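Local coordinates for protein ribokinase, putative (Burkholderia thailandensis, PDB 3B1N) that probably transfers a phosphate from ATP to nucleosides, as a nucleoside kinase of the pfkB (ribokinase-like) family, at residues B[244-250]-B[283-289]. Numbering follows the deposited sequence.
Sequences RVIDPTG and KIAHQGP. With ADP (adenosine-5'-diphosphate), chain G.
Lys-283 reaches from the last turn of helix 269-284 into the bend of 244-250, where its NZ donates to Asp-247 O at 2.8 Å and, weakly, to Thr-249 O. The same ammonium binds Gly-288 O of its own segment, so one buried charge ties carbonyls of both segments together. Bends at chi2, chi3 and chi4 fold the lysine chain back and lay CD and CE against Thr-249 O. The Asp-247 carboxylate works from the other segment: OD2 takes Gly-288 N on its anti side at 2.9 Å, and OD1 receives both OG1 and the backbone N of Thr-249, the latter closing an Asx turn. CG lies anti to the backbone N (chi1 -178°), which carries the carboxylate across to 283-289; Gln-287 lays its amide nearly parallel to it, the planes 11° apart. Asp-247 OD2 and Lys-283 NZ stay 4.5 Å apart, short of a salt bridge, though the nearby charge probably helps keep both groups ionised. Ile-284 O accepts two backbone donors, Ile-246 N and Asp-247 N. This loop enters helix 251-264 through Gly-250 at the N-cap; in ribokinase-like kinases the corresponding D-x-T-G-x-G-D motif, here Asp-247 to Asp-253, forms the anion hole at that helix start. Gly-252 N binds ADP and Asp-253 lines the nucleoside pocket. Ile-284 extends CD1 to 3.5 Å from ADP N6, with Val-245 CG1 and Pro-248 CB packed against the same methyl. At the outer end, Arg-244 NE donates to Ala-285 O at 2.8 Å, NH2 adding a weak bond, while Ile-246 CG1 lies above one guanidinium face, offset toward its rim. A water bridges Gly-250 O and Pro-289 O, and behind the contact Asp-247 and Thr-249 rest on Ile-14 and Thr-107 of strands 10-16 and 101-107.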
loop_
_atom_site.group_PDB
_atom_site.type_symbol
_atom_site.label_atom_id
_atom_site.label_comp_id
_atom_site.label_asym_id
_atom_site.label_seq_id
_atom_site.Cartn_x
_atom_site.Cartn_y
_atom_site.Cartn_z
ATOM N N ARG B 244 -21.414 1.136 -10.873
ATOM C CA ARG B 244 -20.078 0.764 -11.354
ATOM C C ARG B 244 -19.239 0.674 -10.082
ATOM O O ARG B 244 -19.638 1.209 -9.043
ATOM C CB ARG B 244 -19.515 1.796 -12.335
ATOM C CG ARG B 244 -19.365 3.188 -11.752
ATOM C CD ARG B 244 -19.031 4.319 -12.781
ATOM N NE ARG B 244 -18.780 5.571 -12.044
ATOM C CZ ARG B 244 -18.146 6.659 -12.510
ATOM N NH1 ARG B 244 -17.651 6.720 -13.759
ATOM N NH2 ARG B 244 -17.990 7.708 -11.704
ATOM N N VAL B 245 -18.115 -0.016 -10.179
ATOM C CA VAL B 245 -17.162 -0.126 -9.074
ATOM C C VAL B 245 -15.900 0.639 -9.401
ATOM O O VAL B 245 -15.067 0.231 -10.255
ATOM C CB VAL B 245 -16.803 -1.603 -8.748
ATOM C CG1 VAL B 245 -15.717 -1.691 -7.652
ATOM C CG2 VAL B 245 -18.106 -2.398 -8.340
ATOM N N ILE B 246 -15.747 1.754 -8.724
ATOM C CA ILE B 246 -14.587 2.628 -8.923
ATOM C C ILE B 246 -13.616 2.507 -7.755
ATOM O O ILE B 246 -12.391 2.292 -7.954
ATOM C CB ILE B 246 -15.058 4.076 -9.119
ATOM C CG1 ILE B 246 -15.951 4.186 -10.368
ATOM C CG2 ILE B 246 -13.898 5.014 -9.207
ATOM C CD1 ILE B 246 -15.208 3.828 -11.684
ATOM N N ASP B 247 -14.120 2.625 -6.519
ATOM C CA ASP B 247 -13.224 2.698 -5.365
ATOM C C ASP B 247 -13.969 2.245 -4.119
ATOM O O ASP B 247 -14.927 2.921 -3.710
ATOM C CB ASP B 247 -12.790 4.158 -5.139
ATOM C CG ASP B 247 -11.819 4.314 -3.970
ATOM O OD1 ASP B 247 -11.354 3.303 -3.379
ATOM O OD2 ASP B 247 -11.527 5.474 -3.654
ATOM N N PRO B 248 -13.586 1.121 -3.539
ATOM C CA PRO B 248 -14.306 0.687 -2.316
ATOM C C PRO B 248 -13.917 1.419 -1.039
ATOM O O PRO B 248 -14.558 1.160 0.007
ATOM C CB PRO B 248 -13.936 -0.779 -2.150
ATOM C CG PRO B 248 -12.881 -1.066 -3.126
ATOM C CD PRO B 248 -12.664 0.085 -4.079
ATOM N N THR B 249 -12.895 2.266 -1.067
ATOM C CA THR B 249 -12.441 2.920 0.147
ATOM C C THR B 249 -13.566 3.778 0.739
ATOM O O THR B 249 -14.069 4.672 0.083
ATOM C CB THR B 249 -11.281 3.901 -0.133
ATOM O OG1 THR B 249 -10.266 3.169 -0.786
ATOM C CG2 THR B 249 -10.700 4.441 1.177
ATOM N N GLY B 250 -13.946 3.425 1.979
ATOM C CA GLY B 250 -14.951 4.199 2.694
ATOM C C GLY B 250 -16.314 3.553 2.569
ATOM O O GLY B 250 -17.271 4.134 3.044
ATOM N N LYS B 283 -21.592 4.995 -2.740
ATOM C CA LYS B 283 -20.209 5.404 -2.537
ATOM C C LYS B 283 -19.251 4.742 -3.523
ATOM O O LYS B 283 -18.363 5.417 -4.051
ATOM C CB LYS B 283 -19.766 5.152 -1.072
ATOM C CG LYS B 283 -18.473 5.917 -0.732
ATOM C CD LYS B 283 -17.329 5.083 -0.301
ATOM C CE LYS B 283 -16.726 4.334 -1.489
ATOM N NZ LYS B 283 -15.871 5.193 -2.413
ATOM N N ILE B 284 -19.411 3.450 -3.767
ATOM C CA ILE B 284 -18.369 2.702 -4.533
ATOM C C ILE B 284 -18.310 3.128 -5.999
ATOM O O ILE B 284 -17.291 2.881 -6.670
ATOM C CB ILE B 284 -18.565 1.189 -4.354
ATOM C CG1 ILE B 284 -17.252 0.426 -4.694
ATOM C CG2 ILE B 284 -19.776 0.710 -5.217
ATOM C CD1 ILE B 284 -17.347 -1.049 -4.290
ATOM N N ALA B 285 -19.346 3.841 -6.438
ATOM C CA ALA B 285 -19.415 4.323 -7.821
ATOM C C ALA B 285 -18.540 5.552 -8.106
ATOM O O ALA B 285 -18.519 6.059 -9.249
ATOM C CB ALA B 285 -20.867 4.573 -8.233
ATOM N N HIS B 286 -17.811 6.043 -7.089
ATOM C CA HIS B 286 -17.013 7.243 -7.254
ATOM C C HIS B 286 -15.700 7.094 -6.502
ATOM O O HIS B 286 -15.603 6.322 -5.544
ATOM C CB HIS B 286 -17.777 8.493 -6.787
ATOM C CG HIS B 286 -19.103 8.650 -7.443
ATOM N ND1 HIS B 286 -19.275 9.353 -8.621
ATOM C CD2 HIS B 286 -20.314 8.128 -7.124
ATOM C CE1 HIS B 286 -20.546 9.262 -8.989
ATOM N NE2 HIS B 286 -21.202 8.547 -8.085
ATOM N N GLN B 287 -14.697 7.854 -6.934
ATOM C CA GLN B 287 -13.336 7.752 -6.421
ATOM C C GLN B 287 -13.247 8.586 -5.173
ATOM O O GLN B 287 -13.542 9.785 -5.254
ATOM C CB GLN B 287 -12.399 8.378 -7.481
ATOM C CG GLN B 287 -10.953 8.441 -7.073
ATOM C CD GLN B 287 -10.421 7.093 -6.738
ATOM O OE1 GLN B 287 -10.734 6.107 -7.424
ATOM N NE2 GLN B 287 -9.627 7.009 -5.663
ATOM N N GLY B 288 -12.786 8.012 -4.064
ATOM C CA GLY B 288 -12.630 8.789 -2.842
ATOM C C GLY B 288 -13.745 8.327 -1.912
ATOM O O GLY B 288 -14.817 7.908 -2.374
ATOM N N PRO B 289 -13.553 8.457 -0.600
ATOM C CA PRO B 289 -14.634 8.074 0.330
ATOM C C PRO B 289 -15.802 9.059 0.353
ATOM O O PRO B 289 -16.871 8.644 0.812
ATOM C CB PRO B 289 -13.931 8.001 1.700
ATOM C CG PRO B 289 -12.643 8.718 1.516
ATOM C CD PRO B 289 -12.260 8.704 0.085
HETATM P PB ADP G . -15.355 -1.896 4.648
HETATM O O1B ADP G . -14.302 -2.989 4.538
HETATM O O2B ADP G . -15.552 -1.532 6.088
HETATM O O3B ADP G . -15.290 -0.681 3.793
HETATM P PA ADP G . -17.314 -3.618 3.166
HETATM O O1A ADP G . -16.287 -3.851 2.049
HETATM O O2A ADP G . -17.859 -4.791 3.923
HETATM O O3A ADP G . -16.791 -2.653 4.303
HETATM O "O5'" ADP G . -18.413 -2.799 2.415
HETATM C "C5'" ADP G . -19.451 -2.239 3.228
HETATM C "C4'" ADP G . -20.810 -2.231 2.544
HETATM O "O4'" ADP G . -20.728 -1.443 1.338
HETATM C "C3'" ADP G . -21.299 -3.629 2.091
HETATM O "O3'" ADP G . -21.916 -4.343 3.174
HETATM C "C2'" ADP G . -22.173 -3.253 0.922
HETATM O "O2'" ADP G . -23.481 -2.864 1.393
HETATM C "C1'" ADP G . -21.505 -2.052 0.313
HETATM N N9 ADP G . -20.562 -2.504 -0.747
HETATM C C8 ADP G . -19.228 -2.811 -0.655
HETATM N N7 ADP G . -18.761 -3.241 -1.871
HETATM C C5 ADP G . -19.799 -3.280 -2.694
HETATM C C6 ADP G . -20.001 -3.674 -4.086
HETATM N N6 ADP G . -18.919 -4.117 -4.786
HETATM N N1 ADP G . -21.212 -3.578 -4.602
HETATM C C2 ADP G . -22.277 -3.137 -3.891
HETATM N N3 ADP G . -22.155 -2.739 -2.618
HETATM C C4 ADP G . -20.987 -2.812 -1.980
HETATM O O HOH W 1 -17.361 6.979 2.971
#